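Local coordinates for NAD(P)-dependent oxidoreductase (Pseudomonas putida, PDB 7A3W), which probably catalyses NADPH-dependent imine reduction, and probably also conjugate reduction and reductive amination, at residues B[72-75]-B[76-79]; B[227-231]-B[232-236]; B[261-264]-B[265-269]. All coordinates share one frame; numbering follows the deposited sequence.

In the fold
All three interactions join a helix end to the loop beside it: interactions 1 and 3 start helices 75-83 and 264-278, whereas interaction 2 finishes helix 205-232. Interaction 1 lies in the Rossmann-type NADPH-binding domain, partly buried, and combines an aspartate cap with apolar side chains against the cofactor. The other two belong to the C-terminal helical domain, their centres about 26 Å apart, and both touch the second subunit, which interaction 1 reaches only through I73. Interaction 2 is a surface contact built on backbone bonds and a charged arginine; interaction 3, partly buried at the subunit interface, pairs a histidine with an aspartate. Interactions 1 and 2 stand on opposite sides of the chain's centre.

Interaction 1 (B[72-75]-B[76-79]); sequences MIDK and AVFQ. With NDP (NADPH dihydro-nicotinamide-adenine-dinucleotide phosphate), chain F.
M72 and V77 pack tightly: CB of M72 lies 3.5 Å from CG2 of V77, closer than usual for two carbons. Beyond that point the packing slackens, for CE of M72 comes only within 4.1 Å of CD1 of F78. M72 reaches the phenylalanine because its chain runs extended beyond CG (chi2 159°). At the partly exposed turn, D74 is the N-cap of helix 75-83; its OD1 accepts from N of V77 at 2.9 Å, the donor lying nearly along the C-O axis. The carboxylate folds back over the first turn through a chi1 of 64°. Lying between strand 67-70 and the helix, this is a strand-loop-helix corner of the Rossmann-type domain, and it lines part of the NADPH pocket. O of I73 accepts from the ribose hydroxyl O3D of NDP at 2.7 Å, while N of I73 makes a weak bond to O4B of the other ribose. The adenine has apolar neighbours in two branched residues, with CG2 of I73 3.5 Å from C8A of NDP and CG1 of V77 3.5 Å from N6A. On the buried side K75 leaves the turn, and its NZ pairs with D123 and the carbonyl of S100.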
ATOM      1  N   MET B  72     -23.492 -11.183   6.844  1.00 18.59           N
ATOM      2  CA  MET B  72     -24.508 -10.216   6.380  1.00 19.49           C
ATOM      3  C   MET B  72     -23.808  -8.869   6.173  1.00 18.23           C
ATOM      4  O   MET B  72     -22.617  -8.731   6.448  1.00 16.74           O
ATOM      5  CB  MET B  72     -25.637 -10.081   7.404  1.00 22.31           C
ATOM      6  CG  MET B  72     -26.507 -11.309   7.512  1.00 26.62           C
ATOM      7  SD  MET B  72     -27.394 -11.374   9.095  1.00 28.25           S
ATOM      8  CE  MET B  72     -27.556 -13.146   9.258  1.00 36.13           C
ATOM      9  N   ILE B  73     -24.526  -7.882   5.648  1.00 16.36           N
ATOM     10  CA  ILE B  73     -23.895  -6.612   5.237  1.00 17.22           C
ATOM     11  C   ILE B  73     -23.149  -6.017   6.444  1.00 16.52           C
ATOM     12  O   ILE B  73     -22.062  -5.454   6.268  1.00 16.63           O
ATOM     13  CB  ILE B  73     -24.924  -5.641   4.627  1.00 17.78           C
ATOM     14  CG1 ILE B  73     -24.218  -4.406   4.057  1.00 19.61           C
ATOM     15  CG2 ILE B  73     -26.022  -5.304   5.641  1.00 17.86           C
ATOM     16  CD1 ILE B  73     -23.077  -4.748   3.124  1.00 21.15           C
ATOM     17  N   ASP B  74     -23.702  -6.148   7.642  1.00 17.85           N
ATOM     18  CA  ASP B  74     -23.062  -5.577   8.852  1.00 18.30           C
ATOM     19  C   ASP B  74     -23.536  -6.290  10.117  1.00 17.09           C
ATOM     20  O   ASP B  74     -24.496  -7.083  10.081  1.00 16.03           O
ATOM     21  CB  ASP B  74     -23.228  -4.060   8.931  1.00 19.44           C
ATOM     22  CG  ASP B  74     -24.653  -3.580   9.068  1.00 22.51           C
ATOM     23  OD1 ASP B  74     -25.488  -4.338   9.597  1.00 24.32           O
ATOM     24  OD2 ASP B  74     -24.918  -2.443   8.649  1.00 27.05           O
ATOM     25  N   LYS B  75     -22.840  -6.028  11.220  1.00 18.37           N
ATOM     26  CA  LYS B  75     -23.172  -6.637  12.527  1.00 18.45           C
ATOM     27  C   LYS B  75     -24.547  -6.163  13.007  1.00 18.69           C
ATOM     28  O   LYS B  75     -25.253  -6.961  13.609  1.00 20.16           O
ATOM     29  CB  LYS B  75     -22.047  -6.342  13.513  1.00 17.84           C
ATOM     30  CG  LYS B  75     -20.725  -7.016  13.154  1.00 17.51           C
ATOM     31  CD  LYS B  75     -19.671  -6.895  14.240  1.00 17.95           C
ATOM     32  CE  LYS B  75     -18.246  -7.152  13.803  1.00 18.35           C
ATOM     33  NZ  LYS B  75     -18.036  -8.556  13.340  1.00 18.60           N
ATOM     34  N   ALA B  76     -24.922  -4.908  12.742  1.00 19.15           N
ATOM     35  CA  ALA B  76     -26.238  -4.344  13.126  1.00 21.31           C
ATOM     36  C   ALA B  76     -27.383  -5.236  12.624  1.00 19.42           C
ATOM     37  O   ALA B  76     -28.298  -5.555  13.405  1.00 19.13           O
ATOM     38  CB  ALA B  76     -26.382  -2.928  12.619  1.00 20.59           C
ATOM     39  N   VAL B  77     -27.359  -5.695  11.377  1.00 19.94           N
ATOM     40  CA  VAL B  77     -28.500  -6.528  10.879  1.00 21.09           C
ATOM     41  C   VAL B  77     -28.487  -7.903  11.548  1.00 21.15           C
ATOM     42  O   VAL B  77     -29.562  -8.486  11.698  1.00 21.57           O
ATOM     43  CB  VAL B  77     -28.581  -6.604   9.339  1.00 22.99           C
ATOM     44  CG1 VAL B  77     -28.634  -5.206   8.728  1.00 22.16           C
ATOM     45  CG2 VAL B  77     -27.477  -7.441   8.718  1.00 22.39           C
ATOM     46  N   PHE B  78     -27.346  -8.406  12.024  1.00 22.33           N
ATOM     47  CA  PHE B  78     -27.344  -9.671  12.800  1.00 21.74           C
ATOM     48  C   PHE B  78     -27.975  -9.432  14.176  1.00 22.69           C
ATOM     49  O   PHE B  78     -28.671 -10.309  14.695  1.00 22.33           O
ATOM     50  CB  PHE B  78     -25.941 -10.249  12.917  1.00 20.86           C
ATOM     51  CG  PHE B  78     -25.938 -11.561  13.649  1.00 21.08           C
ATOM     52  CD1 PHE B  78     -26.744 -12.614  13.229  1.00 20.95           C
ATOM     53  CD2 PHE B  78     -25.178 -11.730  14.791  1.00 21.93           C
ATOM     54  CE1 PHE B  78     -26.735 -13.828  13.908  1.00 23.10           C
ATOM     55  CE2 PHE B  78     -25.190 -12.935  15.479  1.00 23.11           C
ATOM     56  CZ  PHE B  78     -25.980 -13.977  15.045  1.00 21.81           C
ATOM     57  N   GLN B  79     -27.797  -8.242  14.744  1.00 24.27           N
ATOM     58  CA  GLN B  79     -28.505  -7.855  15.989  1.00 28.44           C
ATOM     59  C   GLN B  79     -30.029  -7.937  15.763  1.00 26.98           C
ATOM     60  O   GLN B  79     -30.739  -8.453  16.636  1.00 24.21           O
ATOM     61  CB  GLN B  79     -28.025  -6.477  16.455  1.00 33.58           C
ATOM     62  CG  GLN B  79     -28.737  -5.988  17.707  1.00 41.84           C
ATOM     63  CD  GLN B  79     -28.290  -6.690  18.972  1.00 48.80           C
ATOM     64  OE1 GLN B  79     -27.656  -7.748  18.939  1.00 52.52           O
ATOM     65  NE2 GLN B  79     -28.614  -6.096  20.116  1.00 49.52           N
TER
HETATM   66  PA  NDP F 301     -23.486  -8.220  -0.215  1.00 18.66           P
HETATM   67  O1A NDP F 301     -23.190  -9.068  -1.418  1.00 16.23           O
HETATM   68  O2A NDP F 301     -24.108  -6.848  -0.339  1.00 17.04           O
HETATM   69  O5B NDP F 301     -24.417  -9.106   0.739  1.00 19.14           O
HETATM   70  C5B NDP F 301     -25.072  -8.507   1.872  1.00 21.17           C
HETATM   71  C4B NDP F 301     -25.789  -9.617   2.594  1.00 20.90           C
HETATM   72  O4B NDP F 301     -26.454  -9.079   3.774  1.00 19.63           O
HETATM   73  C3B NDP F 301     -26.877 -10.336   1.788  1.00 19.37           C
HETATM   74  O3B NDP F 301     -26.950 -11.666   2.248  1.00 21.32           O
HETATM   75  C2B NDP F 301     -28.102  -9.520   2.172  1.00 20.08           C
HETATM   76  O2B NDP F 301     -29.379 -10.152   2.027  1.00 20.06           O
HETATM   77  C1B NDP F 301     -27.825  -9.389   3.662  1.00 19.84           C
HETATM   78  N9A NDP F 301     -28.611  -8.350   4.298  1.00 19.47           N
HETATM   79  C8A NDP F 301     -28.609  -7.000   4.071  1.00 19.91           C
HETATM   80  N7A NDP F 301     -29.463  -6.355   4.829  1.00 19.13           N
HETATM   81  C5A NDP F 301     -30.024  -7.340   5.630  1.00 19.58           C
HETATM   82  C6A NDP F 301     -30.998  -7.308   6.644  1.00 21.30           C
HETATM   83  N6A NDP F 301     -31.591  -6.190   7.079  1.00 21.94           N
HETATM   84  N1A NDP F 301     -31.328  -8.481   7.224  1.00 22.91           N
HETATM   85  C2A NDP F 301     -30.740  -9.609   6.801  1.00 24.09           C
HETATM   86  N3A NDP F 301     -29.830  -9.769   5.849  1.00 22.74           N
HETATM   87  C4A NDP F 301     -29.514  -8.580   5.299  1.00 20.67           C
HETATM   88  O3  NDP F 301     -22.228  -8.061   0.751  1.00 17.32           O
HETATM   89  PN  NDP F 301     -20.919  -9.002   0.804  1.00 16.47           P
HETATM   90  O1N NDP F 301     -19.995  -8.438  -0.209  1.00 16.49           O
HETATM   91  O2N NDP F 301     -21.307 -10.445   0.675  1.00 15.87           O
HETATM   92  O5D NDP F 301     -20.351  -8.623   2.236  1.00 16.59           O
HETATM   93  C5D NDP F 301     -20.836  -9.207   3.464  1.00 16.96           C
HETATM   94  C4D NDP F 301     -19.927  -8.776   4.586  1.00 16.65           C
HETATM   95  O4D NDP F 301     -18.591  -9.311   4.378  1.00 17.25           O
HETATM   96  C3D NDP F 301     -19.759  -7.255   4.766  1.00 15.38           C
HETATM   97  O3D NDP F 301     -19.861  -6.929   6.145  1.00 14.46           O
HETATM   98  C2D NDP F 301     -18.400  -6.992   4.144  1.00 17.01           C
HETATM   99  O2D NDP F 301     -17.809  -5.811   4.670  1.00 16.43           O
HETATM  100  C1D NDP F 301     -17.642  -8.285   4.451  1.00 17.04           C
HETATM  101  N1N NDP F 301     -16.561  -8.603   3.468  1.00 18.97           N
HETATM  102  C2N NDP F 301     -16.797  -8.742   2.118  1.00 18.78           C
HETATM  103  C3N NDP F 301     -15.764  -8.865   1.210  1.00 22.19           C
HETATM  104  C7N NDP F 301     -15.983  -9.011  -0.259  1.00 23.13           C
HETATM  105  O7N NDP F 301     -14.992  -8.982  -0.987  1.00 20.57           O
HETATM  106  N7N NDP F 301     -17.190  -9.209  -0.762  1.00 21.95           N
HETATM  107  C4N NDP F 301     -14.374  -8.933   1.709  1.00 21.49           C
HETATM  108  C5N NDP F 301     -14.236  -8.808   3.138  1.00 20.70           C
HETATM  109  C6N NDP F 301     -15.278  -8.768   3.942  1.00 19.51           C
HETATM  110  P2B NDP F 301     -30.066 -10.050   0.566  1.00 19.65           P
HETATM  111  O1X NDP F 301     -29.985  -8.569   0.204  1.00 19.85           O
HETATM  112  O2X NDP F 301     -29.374 -11.017  -0.370  1.00 18.01           O
HETATM  113  O3X NDP F 301     -31.465 -10.491   0.939  1.00 19.16           O

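Interaction 2 (B[227-231]-B[232-236]); sequences ADRIA and ASDYS
A Schellman motif ends helix 205-232, and the chain turning out of it is gripped by R229. S233 takes a positive phi (44°); its N bonds to O of I230 at 3.1 Å, from well above the carbonyl plane, and N of D234 bonds to O of R229 at 2.8 Å and nearly straight (166°). The side chain of R229 runs extended from CG to NE alongside the departing loop, its CG 3.1 Å from O of D234. The same carbonyl receives NH1 of R229 at 2.9 Å, approaching above the carbonyl plane. NH1 also makes a weak but straight bond, in the guanidinium plane, to OG of S236 at 3.3 Å; the ion pair with OD1 of D234 is long. E238 ties this cluster together, bridging to NH2 of R229 and bonding OG of S236. A leucine in place of R229 would probably leave the carbonyl of D234 without this donor and E238 without this cationic partner, freeing the loop to shift. Around the turn, Y235 leans back on the helix: its OH lies 3.6 Å from CA of I230, and CG1 of I230 sits at the ring edge, 4.1 Å from CE1 of Y235. A 6→1 bond (D234 to R229) enclosing a 5→2 bond (S233 to I230), with positive phi at S233, is the signature of a Schellman C-cap, here on the protein surface.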
ATOM      1  N   ALA B 227       8.165   0.646  11.425  1.00 17.63           N
ATOM      2  CA  ALA B 227       7.642  -0.031  12.639  1.00 18.91           C
ATOM      3  C   ALA B 227       8.779  -0.206  13.640  1.00 18.98           C
ATOM      4  O   ALA B 227       8.537   0.017  14.827  1.00 18.31           O
ATOM      5  CB  ALA B 227       7.031  -1.363  12.323  1.00 17.83           C
ATOM      6  N   ASP B 228       9.965  -0.625  13.185  1.00 20.68           N
ATOM      7  CA  ASP B 228      11.127  -0.822  14.097  1.00 20.82           C
ATOM      8  C   ASP B 228      11.542   0.521  14.704  1.00 22.98           C
ATOM      9  O   ASP B 228      11.799   0.577  15.932  1.00 22.36           O
ATOM     10  CB  ASP B 228      12.261  -1.553  13.407  1.00 21.88           C
ATOM     11  CG  ASP B 228      11.957  -3.010  13.106  1.00 24.50           C
ATOM     12  OD1 ASP B 228      10.901  -3.512  13.543  1.00 25.68           O
ATOM     13  OD2 ASP B 228      12.777  -3.626  12.435  1.00 28.51           O
ATOM     14  N   ARG B 229      11.530   1.593  13.919  1.00 22.93           N
ATOM     15  CA  ARG B 229      11.847   2.950  14.425  1.00 24.00           C
ATOM     16  C   ARG B 229      10.789   3.421  15.424  1.00 25.24           C
ATOM     17  O   ARG B 229      11.190   4.031  16.424  1.00 25.36           O
ATOM     18  CB  ARG B 229      11.967   3.951  13.277  1.00 23.52           C
ATOM     19  CG  ARG B 229      13.303   3.863  12.562  1.00 23.13           C
ATOM     20  CD  ARG B 229      13.320   4.842  11.414  1.00 24.55           C
ATOM     21  NE  ARG B 229      14.572   4.925  10.702  1.00 24.91           N
ATOM     22  CZ  ARG B 229      15.627   5.642  11.096  1.00 26.94           C
ATOM     23  NH1 ARG B 229      15.596   6.325  12.231  1.00 26.34           N
ATOM     24  NH2 ARG B 229      16.719   5.653  10.352  1.00 25.92           N
ATOM     25  N   ILE B 230       9.499   3.214  15.148  1.00 23.09           N
ATOM     26  CA  ILE B 230       8.386   3.673  16.037  1.00 23.31           C
ATOM     27  C   ILE B 230       8.484   2.899  17.360  1.00 25.14           C
ATOM     28  O   ILE B 230       8.375   3.517  18.408  1.00 22.95           O
ATOM     29  CB  ILE B 230       7.009   3.533  15.355  1.00 23.49           C
ATOM     30  CG1 ILE B 230       6.883   4.448  14.130  1.00 23.12           C
ATOM     31  CG2 ILE B 230       5.873   3.774  16.336  1.00 24.35           C
ATOM     32  CD1 ILE B 230       5.839   3.999  13.110  1.00 23.62           C
ATOM     33  N   ALA B 231       8.765   1.598  17.297  1.00 25.67           N
ATOM     34  CA  ALA B 231       8.942   0.734  18.485  1.00 26.64           C
ATOM     35  C   ALA B 231      10.066   1.305  19.355  1.00 29.53           C
ATOM     36  O   ALA B 231       9.908   1.273  20.586  1.00 27.22           O
ATOM     37  CB  ALA B 231       9.250  -0.686  18.087  1.00 24.13           C
ATOM     38  N   ALA B 232      11.161   1.772  18.733  1.00 27.70           N
ATOM     39  CA  ALA B 232      12.383   2.250  19.416  1.00 28.40           C
ATOM     40  C   ALA B 232      12.297   3.759  19.692  1.00 29.02           C
ATOM     41  O   ALA B 232      13.208   4.277  20.330  1.00 33.31           O
ATOM     42  CB  ALA B 232      13.594   1.906  18.597  1.00 30.48           C
ATOM     43  N   SER B 233      11.232   4.432  19.254  1.00 30.25           N
ATOM     44  CA  SER B 233      11.155   5.911  19.210  1.00 33.01           C
ATOM     45  C   SER B 233      12.471   6.485  18.646  1.00 32.95           C
ATOM     46  O   SER B 233      13.004   7.461  19.195  1.00 36.04           O
ATOM     47  CB  SER B 233      10.836   6.431  20.572  1.00 36.26           C
ATOM     48  OG  SER B 233      10.475   7.789  20.485  1.00 36.56           O
ATOM     49  N   ASP B 234      13.006   5.868  17.590  1.00 30.03           N
ATOM     50  CA  ASP B 234      14.314   6.220  16.980  1.00 28.99           C
ATOM     51  C   ASP B 234      14.066   6.832  15.601  1.00 27.39           C
ATOM     52  O   ASP B 234      13.967   6.073  14.612  1.00 21.33           O
ATOM     53  CB  ASP B 234      15.224   4.997  16.858  1.00 30.83           C
ATOM     54  CG  ASP B 234      16.523   5.300  16.128  1.00 34.95           C
ATOM     55  OD1 ASP B 234      16.868   6.500  16.010  1.00 38.25           O
ATOM     56  OD2 ASP B 234      17.181   4.340  15.678  1.00 39.65           O
ATOM     57  N   TYR B 235      13.983   8.156  15.535  1.00 24.06           N
ATOM     58  CA  TYR B 235      13.564   8.903  14.332  1.00 25.81           C
ATOM     59  C   TYR B 235      14.738   9.673  13.726  1.00 27.14           C
ATOM     60  O   TYR B 235      14.461  10.656  13.050  1.00 24.61           O
ATOM     61  CB  TYR B 235      12.430   9.853  14.706  1.00 26.96           C
ATOM     62  CG  TYR B 235      11.201   9.153  15.216  1.00 29.15           C
ATOM     63  CD1 TYR B 235      10.599   8.147  14.481  1.00 29.32           C
ATOM     64  CD2 TYR B 235      10.664   9.463  16.458  1.00 30.31           C
ATOM     65  CE1 TYR B 235       9.465   7.495  14.939  1.00 30.73           C
ATOM     66  CE2 TYR B 235       9.526   8.825  16.929  1.00 31.34           C
ATOM     67  CZ  TYR B 235       8.925   7.837  16.168  1.00 30.56           C
ATOM     68  OH  TYR B 235       7.815   7.177  16.587  1.00 28.23           O
ATOM     69  N   SER B 236      15.982   9.236  13.943  1.00 26.58           N
ATOM     70  CA  SER B 236      17.192   9.851  13.328  1.00 30.07           C
ATOM     71  C   SER B 236      17.001   9.914  11.804  1.00 31.08           C
ATOM     72  O   SER B 236      16.538   8.915  11.218  1.00 33.91           O
ATOM     73  CB  SER B 236      18.453   9.100  13.689  1.00 31.14           C
ATOM     74  OG  SER B 236      18.443   7.793  13.130  1.00 34.83           O
TER

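Interaction 3 (B[261-264]-B[265-269]); sequences APHA and STDAY
H263 and D267 meet obliquely across the first turn of helix 264-278, the imidazole presenting its edge to the carboxylate. The two planes stand 72° apart, and CG of D267 lies in the plane of the ring. ND1 of H263 therefore points between the two oxygens, making weak bonds to both: 2.9 Å to OD2 of D267 and 3.1 Å to OD1. With CG of H263 between its backbone N and carbonyl carbon (chi1 55°), its ring edge turns to D267, which sends its carboxylate back with CG beside its backbone N (chi1 -70°). The backbone joins them too, N of D267 donating to O of H263 at 2.8 Å. The carboxylate lies close to the helix N-terminus, where the dipole would probably stabilise its negative charge. N of A268 bonds to O of A264 at 3.1 Å, continuing the helical pattern. E193 of helix 173-200 accepts from N of S265 and pairs with OG1 of T266. OH of Y272 of the second subunit accepts from N of A264, and A268 of that subunit packs on A264. The arrangement is a helix N-terminus with H263 at the N-cap position, set in the dimer interface of the C-terminal helical domain.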
ATOM      1  N   ALA B 261      -5.238  15.138 -12.802  1.00 30.82           N
ATOM      2  CA  ALA B 261      -5.492  13.874 -12.095  1.00 28.69           C
ATOM      3  C   ALA B 261      -5.892  14.219 -10.660  1.00 26.71           C
ATOM      4  O   ALA B 261      -5.434  15.202 -10.097  1.00 25.21           O
ATOM      5  CB  ALA B 261      -4.283  12.991 -12.154  1.00 27.39           C
ATOM      6  N   PRO B 262      -6.763  13.424 -10.020  1.00 26.50           N
ATOM      7  CA  PRO B 262      -7.065  13.604  -8.600  1.00 24.93           C
ATOM      8  C   PRO B 262      -5.826  13.373  -7.725  1.00 26.04           C
ATOM      9  O   PRO B 262      -4.969  12.553  -8.077  1.00 24.28           O
ATOM     10  CB  PRO B 262      -8.134  12.558  -8.273  1.00 25.11           C
ATOM     11  CG  PRO B 262      -8.567  11.985  -9.609  1.00 26.16           C
ATOM     12  CD  PRO B 262      -7.506  12.327 -10.636  1.00 25.53           C
ATOM     13  N   HIS B 263      -5.781  14.061  -6.584  1.00 24.95           N
ATOM     14  CA  HIS B 263      -4.606  14.105  -5.685  1.00 23.11           C
ATOM     15  C   HIS B 263      -5.021  14.110  -4.213  1.00 22.15           C
ATOM     16  O   HIS B 263      -4.229  14.588  -3.380  1.00 22.68           O
ATOM     17  CB  HIS B 263      -3.739  15.307  -6.067  1.00 24.29           C
ATOM     18  CG  HIS B 263      -4.478  16.598  -6.073  1.00 23.22           C
ATOM     19  ND1 HIS B 263      -4.731  17.302  -4.921  1.00 26.61           N
ATOM     20  CD2 HIS B 263      -5.025  17.310  -7.077  1.00 25.50           C
ATOM     21  CE1 HIS B 263      -5.386  18.408  -5.213  1.00 24.23           C
ATOM     22  NE2 HIS B 263      -5.576  18.443  -6.522  1.00 24.54           N
ATOM     23  N   ALA B 264      -6.177  13.536  -3.875  1.00 20.49           N
ATOM     24  CA  ALA B 264      -6.678  13.478  -2.483  1.00 19.40           C
ATOM     25  C   ALA B 264      -5.757  12.617  -1.603  1.00 18.68           C
ATOM     26  O   ALA B 264      -5.584  12.901  -0.399  1.00 17.81           O
ATOM     27  CB  ALA B 264      -8.084  12.941  -2.475  1.00 21.10           C
ATOM     28  N   SER B 265      -5.238  11.526  -2.140  1.00 17.23           N
ATOM     29  CA  SER B 265      -4.355  10.643  -1.355  1.00 18.43           C
ATOM     30  C   SER B 265      -3.020  11.357  -1.079  1.00 17.44           C
ATOM     31  O   SER B 265      -2.511  11.269   0.022  1.00 18.42           O
ATOM     32  CB  SER B 265      -4.155   9.333  -2.059  1.00 19.26           C
ATOM     33  OG  SER B 265      -3.426   8.474  -1.211  1.00 21.97           O
ATOM     34  N   THR B 266      -2.459  12.023  -2.076  1.00 17.53           N
ATOM     35  CA  THR B 266      -1.221  12.822  -1.942  1.00 16.88           C
ATOM     36  C   THR B 266      -1.480  13.977  -0.959  1.00 18.02           C
ATOM     37  O   THR B 266      -0.621  14.240  -0.104  1.00 18.60           O
ATOM     38  CB  THR B 266      -0.759  13.275  -3.326  1.00 17.59           C
ATOM     39  OG1 THR B 266      -0.456  12.087  -4.073  1.00 19.12           O
ATOM     40  CG2 THR B 266       0.430  14.210  -3.266  1.00 17.95           C
ATOM     41  N   ASP B 267      -2.640  14.613  -1.042  1.00 20.63           N
ATOM     42  CA  ASP B 267      -2.993  15.706  -0.096  1.00 21.87           C
ATOM     43  C   ASP B 267      -2.977  15.175   1.341  1.00 21.11           C
ATOM     44  O   ASP B 267      -2.464  15.880   2.255  1.00 19.43           O
ATOM     45  CB  ASP B 267      -4.361  16.303  -0.398  1.00 22.32           C
ATOM     46  CG  ASP B 267      -4.410  17.103  -1.679  1.00 25.67           C
ATOM     47  OD1 ASP B 267      -3.353  17.484  -2.190  1.00 25.68           O
ATOM     48  OD2 ASP B 267      -5.522  17.346  -2.140  1.00 29.33           O
ATOM     49  N   ALA B 268      -3.495  13.967   1.555  1.00 21.02           N
ATOM     50  CA  ALA B 268      -3.548  13.339   2.897  1.00 20.66           C
ATOM     51  C   ALA B 268      -2.126  13.119   3.423  1.00 19.15           C
ATOM     52  O   ALA B 268      -1.818  13.523   4.552  1.00 18.99           O
ATOM     53  CB  ALA B 268      -4.355  12.063   2.834  1.00 19.94           C
ATOM     54  N   TYR B 269      -1.262  12.492   2.641  1.00 20.36           N
ATOM     55  CA  TYR B 269       0.137  12.241   3.060  1.00 20.33           C
ATOM     56  C   TYR B 269       0.837  13.572   3.350  1.00 20.29           C
ATOM     57  O   TYR B 269       1.521  13.689   4.367  1.00 20.76           O
ATOM     58  CB  TYR B 269       0.865  11.451   1.981  1.00 20.49           C
ATOM     59  CG  TYR B 269       2.361  11.456   2.116  1.00 18.61           C
ATOM     60  CD1 TYR B 269       3.022  10.692   3.074  1.00 18.04           C
ATOM     61  CD2 TYR B 269       3.124  12.229   1.267  1.00 18.46           C
ATOM     62  CE1 TYR B 269       4.400  10.699   3.165  1.00 18.42           C
ATOM     63  CE2 TYR B 269       4.498  12.248   1.343  1.00 17.94           C
ATOM     64  CZ  TYR B 269       5.141  11.458   2.273  1.00 18.51           C
ATOM     65  OH  TYR B 269       6.503  11.500   2.318  1.00 19.77           O
TER